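Local coordinates for cutm, flavoprotein of carbon monoxide dehydrogenase (Hydrogenophaga pseudoflava, PDB 1FFV) that probably passes electrons from the oxidation of carbon monoxide through its bound flavin-adenine dinucleotide, as the flavoprotein subunit of carbon monoxide dehydrogenase, at residues V132-R145 against L160-P173. Residues are numbered along the deposited sequence; the frame is centred on the assembly and turned at random.
Sequences VEAHFVLEGPNGRR and LLEENEVMVEIRVP. With FAD (flavin-adenine dinucleotide), chain J.
Glu-165 reaches from the turn before strand 166-173 to form a salt bridge with Arg-145. Its CB lies 3.7 Å from Glu-139 O, and CG comes close to the CA of Gly-140. With CG anti to the carbonyl carbon (chi1 -71°) and the chain extended beyond it, the carboxylate comes to lie across Leu-138, whose CB is 3.6 Å from Glu-165 OE2. OE2, lying in the guanidinium plane, accepts a nearly straight bond (175°) from Arg-145 NH1, which meets it on the syn side, 16° out of the carboxylate plane; Glu-165 OE1 stands 2.9 Å from the same NH1 and gives its anti lone pair to Glu-162 N. A leucine in place of Glu-165 would probably leave the Arg-145 guanidinium without its salt-bridge partner and the Glu-162 N-H without its acceptor.

Beyond this, the strands pair antiparallel. Glu-139 and Val-166 form a hydrogen-bonded pair, Glu-139 N to Val-166 O 2.9 Å and Val-166 N to Glu-139 O 3.0 Å, whereas Leu-138 and Met-167 are non-hydrogen-bonded. Met-167 crosses Phe-136, its SD 4.6 Å from the ring centroid, an oblique Met-aromatic contact; Ile-116 of helix 112-117 touches both. The backbone of Met-167 faces the adenine: its N donates to FAD N1A at 2.7 Å, and its O accepts from N6A. Amide and carbonyl thus read the adenine edge, while the neighbouring Val-166 and Val-168 bond across to strand 135-140, which probably helps hold that backbone in place.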
loop_
_atom_site.group_PDB
_atom_site.type_symbol
_atom_site.label_atom_id
_atom_site.label_comp_id
_atom_site.label_asym_id
_atom_site.label_seq_id
_atom_site.Cartn_x
_atom_site.Cartn_y
_atom_site.Cartn_z
ATOM N N VAL C 132 40.912 43.907 13.848
ATOM C CA VAL C 132 42.089 43.176 14.329
ATOM C C VAL C 132 43.341 43.410 13.476
ATOM O O VAL C 132 44.407 42.876 13.772
ATOM C CB VAL C 132 41.822 41.645 14.460
ATOM C CG1 VAL C 132 40.696 41.387 15.458
ATOM C CG2 VAL C 132 41.495 41.029 13.099
ATOM N N GLU C 133 43.188 44.195 12.411
ATOM C CA GLU C 133 44.282 44.553 11.504
ATOM C C GLU C 133 44.864 43.367 10.749
ATOM O O GLU C 133 46.074 43.288 10.520
ATOM C CB GLU C 133 45.388 45.287 12.271
ATOM C CG GLU C 133 44.940 46.576 12.920
ATOM C CD GLU C 133 46.040 47.227 13.734
ATOM O OE1 GLU C 133 46.869 47.954 13.151
ATOM O OE2 GLU C 133 46.085 47.017 14.959
ATOM N N ALA C 134 43.987 42.464 10.328
ATOM C CA ALA C 134 44.403 41.279 9.602
ATOM C C ALA C 134 44.954 41.582 8.216
ATOM O O ALA C 134 44.783 42.676 7.677
ATOM C CB ALA C 134 43.238 40.316 9.488
ATOM N N HIS C 135 45.654 40.601 7.670
ATOM C CA HIS C 135 46.214 40.685 6.334
ATOM C C HIS C 135 45.921 39.340 5.688
ATOM O O HIS C 135 45.894 38.310 6.361
ATOM C CB HIS C 135 47.716 40.959 6.377
ATOM C CG HIS C 135 48.060 42.366 6.751
ATOM N ND1 HIS C 135 47.998 42.830 8.048
ATOM C CD2 HIS C 135 48.470 43.412 5.996
ATOM C CE1 HIS C 135 48.354 44.102 8.077
ATOM N NE2 HIS C 135 48.647 44.478 6.845
ATOM N N PHE C 136 45.659 39.359 4.390
ATOM C CA PHE C 136 45.316 38.147 3.669
ATOM C C PHE C 136 46.355 37.752 2.624
ATOM O O PHE C 136 46.747 38.566 1.796
ATOM C CB PHE C 136 43.957 38.337 2.991
ATOM C CG PHE C 136 42.896 38.904 3.898
ATOM C CD1 PHE C 136 42.717 38.407 5.186
ATOM C CD2 PHE C 136 42.085 39.953 3.465
ATOM C CE1 PHE C 136 41.752 38.949 6.033
ATOM C CE2 PHE C 136 41.112 40.504 4.306
ATOM C CZ PHE C 136 40.948 40.002 5.588
ATOM N N VAL C 137 46.762 36.487 2.648
ATOM C CA VAL C 137 47.737 35.958 1.695
ATOM C C VAL C 137 47.012 35.364 0.481
ATOM O O VAL C 137 46.200 34.450 0.630
ATOM C CB VAL C 137 48.607 34.879 2.352
ATOM C CG1 VAL C 137 49.615 34.338 1.365
ATOM C CG2 VAL C 137 49.313 35.455 3.564
ATOM N N LEU C 138 47.302 35.895 -0.708
ATOM C CA LEU C 138 46.673 35.438 -1.954
ATOM C C LEU C 138 47.662 34.761 -2.898
ATOM O O LEU C 138 48.737 35.297 -3.177
ATOM C CB LEU C 138 46.043 36.619 -2.699
ATOM C CG LEU C 138 45.296 37.669 -1.880
ATOM C CD1 LEU C 138 44.668 38.706 -2.806
ATOM C CD2 LEU C 138 44.243 36.996 -1.013
ATOM N N GLU C 139 47.293 33.595 -3.416
ATOM C CA GLU C 139 48.176 32.904 -4.341
ATOM C C GLU C 139 47.609 32.848 -5.746
ATOM O O GLU C 139 46.482 32.404 -5.964
ATOM C CB GLU C 139 48.520 31.493 -3.870
ATOM C CG GLU C 139 49.697 30.935 -4.653
ATOM C CD GLU C 139 50.050 29.516 -4.289
ATOM O OE1 GLU C 139 50.354 29.246 -3.106
ATOM O OE2 GLU C 139 50.031 28.670 -5.205
ATOM N N GLY C 140 48.398 33.340 -6.692
ATOM C CA GLY C 140 47.995 33.338 -8.085
ATOM C C GLY C 140 49.034 32.585 -8.883
ATOM O O GLY C 140 49.892 31.924 -8.301
ATOM N N PRO C 141 48.974 32.637 -10.217
ATOM C CA PRO C 141 49.960 31.926 -11.034
ATOM C C PRO C 141 51.385 32.481 -10.900
ATOM O O PRO C 141 52.363 31.749 -11.096
ATOM C CB PRO C 141 49.409 32.095 -12.451
ATOM C CG PRO C 141 48.665 33.386 -12.376
ATOM C CD PRO C 141 47.953 33.275 -11.060
ATOM N N ASN C 142 51.497 33.751 -10.516
ATOM C CA ASN C 142 52.796 34.401 -10.366
ATOM C C ASN C 142 53.404 34.292 -8.966
ATOM O O ASN C 142 54.569 34.653 -8.759
ATOM C CB ASN C 142 52.695 35.872 -10.771
ATOM C CG ASN C 142 52.137 36.051 -12.174
ATOM O OD1 ASN C 142 51.325 36.958 -12.400
ATOM N ND2 ASN C 142 52.553 35.194 -13.112
ATOM N N GLY C 143 52.624 33.802 -8.009
ATOM C CA GLY C 143 53.134 33.665 -6.659
ATOM C C GLY C 143 52.167 34.158 -5.604
ATOM O O GLY C 143 50.952 34.148 -5.800
ATOM N N ARG C 144 52.709 34.582 -4.470
ATOM C CA ARG C 144 51.886 35.070 -3.380
ATOM C C ARG C 144 52.034 36.566 -3.158
ATOM O O ARG C 144 53.041 37.166 -3.534
ATOM C CB ARG C 144 52.200 34.303 -2.093
ATOM C CG ARG C 144 51.795 32.845 -2.165
ATOM C CD ARG C 144 51.975 32.134 -0.845
ATOM N NE ARG C 144 51.465 30.767 -0.917
ATOM C CZ ARG C 144 51.316 29.961 0.127
ATOM N NH1 ARG C 144 51.637 30.368 1.348
ATOM N NH2 ARG C 144 50.833 28.739 -0.049
ATOM N N ARG C 145 50.995 37.165 -2.586
ATOM C CA ARG C 145 50.971 38.588 -2.277
ATOM C C ARG C 145 50.090 38.727 -1.049
ATOM O O ARG C 145 49.128 37.971 -0.877
ATOM C CB ARG C 145 50.387 39.405 -3.440
ATOM C CG ARG C 145 48.884 39.239 -3.646
ATOM C CD ARG C 145 48.412 39.758 -4.991
ATOM N NE ARG C 145 47.826 41.092 -4.916
ATOM C CZ ARG C 145 46.592 41.410 -5.317
ATOM N NH1 ARG C 145 45.774 40.497 -5.825
ATOM N NH2 ARG C 145 46.194 42.671 -5.261
ATOM N N LEU C 160 39.792 42.808 -3.406
ATOM C CA LEU C 160 41.052 42.938 -4.137
ATOM C C LEU C 160 41.454 41.604 -4.797
ATOM O O LEU C 160 42.319 41.556 -5.673
ATOM C CB LEU C 160 42.139 43.415 -3.174
ATOM C CG LEU C 160 42.768 44.806 -3.332
ATOM C CD1 LEU C 160 41.846 45.809 -3.976
ATOM C CD2 LEU C 160 43.228 45.288 -1.965
ATOM N N LEU C 161 40.783 40.534 -4.389
ATOM C CA LEU C 161 41.031 39.192 -4.905
ATOM C C LEU C 161 40.832 39.140 -6.423
ATOM O O LEU C 161 39.835 39.629 -6.945
ATOM C CB LEU C 161 40.073 38.226 -4.209
ATOM C CG LEU C 161 40.339 36.743 -3.994
ATOM C CD1 LEU C 161 41.766 36.468 -3.552
ATOM C CD2 LEU C 161 39.340 36.274 -2.933
ATOM N N GLU C 162 41.812 38.582 -7.125
ATOM C CA GLU C 162 41.757 38.448 -8.576
ATOM C C GLU C 162 41.100 37.100 -8.913
ATOM O O GLU C 162 41.178 36.154 -8.125
ATOM C CB GLU C 162 43.181 38.511 -9.145
ATOM C CG GLU C 162 43.329 39.298 -10.438
ATOM C CD GLU C 162 43.081 40.788 -10.269
ATOM O OE1 GLU C 162 43.679 41.411 -9.370
ATOM O OE2 GLU C 162 42.296 41.346 -11.057
ATOM N N GLU C 163 40.468 37.008 -10.082
ATOM C CA GLU C 163 39.791 35.775 -10.504
ATOM C C GLU C 163 40.655 34.521 -10.557
ATOM O O GLU C 163 40.136 33.404 -10.553
ATOM C CB GLU C 163 39.116 35.968 -11.857
ATOM C CG GLU C 163 37.945 36.922 -11.837
ATOM C CD GLU C 163 37.160 36.888 -13.136
ATOM O OE1 GLU C 163 37.790 36.900 -14.222
ATOM O OE2 GLU C 163 35.913 36.841 -13.064
ATOM N N ASN C 164 41.967 34.699 -10.640
ATOM C CA ASN C 164 42.875 33.560 -10.685
ATOM C C ASN C 164 43.647 33.372 -9.382
ATOM O O ASN C 164 44.691 32.720 -9.361
ATOM C CB ASN C 164 43.832 33.655 -11.889
ATOM C CG ASN C 164 44.648 34.950 -11.914
ATOM O OD1 ASN C 164 44.691 35.694 -10.936
ATOM N ND2 ASN C 164 45.304 35.211 -13.038
ATOM N N GLU C 165 43.126 33.927 -8.291
ATOM C CA GLU C 165 43.786 33.793 -6.994
ATOM C C GLU C 165 42.975 32.982 -5.993
ATOM O O GLU C 165 41.756 32.857 -6.112
ATOM C CB GLU C 165 44.086 35.162 -6.388
ATOM C CG GLU C 165 45.183 35.944 -7.064
ATOM C CD GLU C 165 45.354 37.307 -6.441
ATOM O OE1 GLU C 165 44.339 38.011 -6.280
ATOM O OE2 GLU C 165 46.493 37.677 -6.098
ATOM N N VAL C 166 43.674 32.450 -4.994
ATOM C CA VAL C 166 43.075 31.665 -3.928
ATOM C C VAL C 166 43.593 32.241 -2.609
ATOM O O VAL C 166 44.809 32.368 -2.429
ATOM C CB VAL C 166 43.515 30.180 -4.019
ATOM C CG1 VAL C 166 42.970 29.379 -2.839
ATOM C CG2 VAL C 166 43.056 29.575 -5.328
ATOM N N MET C 167 42.690 32.648 -1.716
ATOM C CA MET C 167 43.132 33.163 -0.422
ATOM C C MET C 167 43.607 31.952 0.352
ATOM O O MET C 167 42.850 31.011 0.549
ATOM C CB MET C 167 42.017 33.862 0.362
ATOM C CG MET C 167 42.539 34.511 1.661
ATOM S SD MET C 167 41.309 35.348 2.683
ATOM C CE MET C 167 40.917 36.769 1.676
ATOM N N VAL C 168 44.875 31.975 0.754
ATOM C CA VAL C 168 45.488 30.870 1.485
ATOM C C VAL C 168 45.325 30.926 3.007
ATOM O O VAL C 168 44.928 29.938 3.634
ATOM C CB VAL C 168 46.991 30.746 1.114
ATOM C CG1 VAL C 168 47.709 29.766 2.040
ATOM C CG2 VAL C 168 47.124 30.295 -0.332
ATOM N N GLU C 169 45.601 32.085 3.594
ATOM C CA GLU C 169 45.508 32.225 5.041
ATOM C C GLU C 169 45.245 33.654 5.494
ATOM O O GLU C 169 45.465 34.616 4.750
ATOM C CB GLU C 169 46.802 31.713 5.684
ATOM C CG GLU C 169 48.057 32.351 5.098
ATOM C CD GLU C 169 49.353 31.698 5.559
ATOM O OE1 GLU C 169 50.265 32.437 5.993
ATOM O OE2 GLU C 169 49.476 30.454 5.457
ATOM N N ILE C 170 44.757 33.779 6.721
ATOM C CA ILE C 170 44.474 35.071 7.317
ATOM C C ILE C 170 45.473 35.274 8.456
ATOM O O ILE C 170 45.508 34.509 9.424
ATOM C CB ILE C 170 43.004 35.161 7.837
ATOM C CG1 ILE C 170 42.013 35.188 6.661
ATOM C CG2 ILE C 170 42.817 36.410 8.687
ATOM C CD1 ILE C 170 41.698 33.838 6.062
ATOM N N ARG C 171 46.313 36.290 8.306
ATOM C CA ARG C 171 47.328 36.604 9.298
ATOM C C ARG C 171 46.910 37.802 10.124
ATOM O O ARG C 171 46.588 38.862 9.588
ATOM C CB ARG C 171 48.650 36.919 8.612
ATOM C CG ARG C 171 49.103 35.879 7.622
ATOM C CD ARG C 171 50.501 36.189 7.157
ATOM N NE ARG C 171 51.282 34.968 7.132
ATOM C CZ ARG C 171 52.283 34.690 7.959
ATOM N NH1 ARG C 171 52.669 35.557 8.885
ATOM N NH2 ARG C 171 52.818 33.484 7.923
ATOM N N VAL C 172 46.946 37.644 11.437
ATOM C CA VAL C 172 46.561 38.731 12.315
ATOM C C VAL C 172 47.467 38.820 13.536
ATOM O O VAL C 172 47.875 37.801 14.099
ATOM C CB VAL C 172 45.030 38.667 12.693
ATOM C CG1 VAL C 172 44.464 37.286 12.468
ATOM C CG2 VAL C 172 44.788 39.128 14.119
ATOM N N PRO C 173 47.889 40.050 13.885
ATOM C CA PRO C 173 48.759 40.243 15.048
ATOM C C PRO C 173 48.062 39.842 16.338
ATOM O O PRO C 173 46.890 40.149 16.545
ATOM C CB PRO C 173 49.079 41.742 15.000
ATOM C CG PRO C 173 47.960 42.334 14.210
ATOM C CD PRO C 173 47.722 41.310 13.138
HETATM P PA FAD J . 31.375 29.868 -0.171
HETATM O O1A FAD J . 32.119 28.981 -1.083
HETATM O O2A FAD J . 30.038 29.700 -0.024
HETATM O O5B FAD J . 31.626 31.217 -0.758
HETATM C C5B FAD J . 32.947 31.676 -0.965
HETATM C C4B FAD J . 32.888 32.833 -1.954
HETATM O O4B FAD J . 34.238 33.386 -1.899
HETATM C C3B FAD J . 32.788 32.466 -3.411
HETATM O O3B FAD J . 32.614 33.517 -4.292
HETATM C C2B FAD J . 34.065 31.664 -3.542
HETATM O O2B FAD J . 34.358 31.421 -4.875
HETATM C C1B FAD J . 35.047 32.569 -2.865
HETATM N N9A FAD J . 36.025 31.939 -1.997
HETATM C C8A FAD J . 35.789 31.075 -0.958
HETATM N N7A FAD J . 36.906 30.678 -0.353
HETATM C C5A FAD J . 37.913 31.310 -1.038
HETATM C C6A FAD J . 39.358 31.300 -0.860
HETATM N N6A FAD J . 39.984 30.612 0.056
HETATM N N1A FAD J . 40.038 32.073 -1.753
HETATM C C2A FAD J . 39.430 32.803 -2.715
HETATM N N3A FAD J . 38.121 32.877 -2.948
HETATM C C4A FAD J . 37.396 32.117 -2.076
HETATM N N1 FAD J . 27.772 35.087 7.577
HETATM C C2 FAD J . 28.021 36.039 8.464
HETATM O O2 FAD J . 29.043 36.641 8.451
HETATM N N3 FAD J . 27.099 36.403 9.474
HETATM C C4 FAD J . 25.885 35.782 9.590
HETATM O O4 FAD J . 25.123 36.119 10.473
HETATM C C4X FAD J . 25.591 34.738 8.622
HETATM N N5 FAD J . 24.420 34.098 8.685
HETATM C C5X FAD J . 24.191 33.128 7.759
HETATM C C6 FAD J . 22.964 32.469 7.836
HETATM C C7 FAD J . 22.632 31.485 6.962
HETATM C C7M FAD J . 21.295 30.793 7.068
HETATM C C8 FAD J . 23.556 31.094 5.929
HETATM C C8M FAD J . 23.212 30.004 4.942
HETATM C C9 FAD J . 24.797 31.741 5.839
HETATM C C9A FAD J . 25.113 32.746 6.744
HETATM N N10 FAD J . 26.354 33.447 6.707
HETATM C C10 FAD J . 26.598 34.415 7.611
HETATM C "C1'" FAD J . 27.373 33.066 5.674
HETATM C "C2'" FAD J . 28.618 32.099 5.944
HETATM O "O2'" FAD J . 28.838 32.889 7.082
HETATM C "C3'" FAD J . 28.943 32.414 4.496
HETATM O "O3'" FAD J . 28.863 31.000 4.790
HETATM C "C4'" FAD J . 30.258 31.984 3.884
HETATM O "O4'" FAD J . 29.961 33.404 3.684
HETATM C "C5'" FAD J . 30.684 32.138 2.419
HETATM O "O5'" FAD J . 31.793 31.251 3.180
HETATM P P FAD J . 31.944 29.822 2.656
HETATM O O1P FAD J . 33.151 29.264 3.446
HETATM O O2P FAD J . 30.804 29.049 2.794
HETATM O O3P FAD J . 32.187 29.905 1.206
HETATM O O HOH W 1 45.016 42.032 16.295
HETATM O O HOH W 2 48.714 40.859 9.674
HETATM O O HOH W 3 48.915 36.419 -6.036
#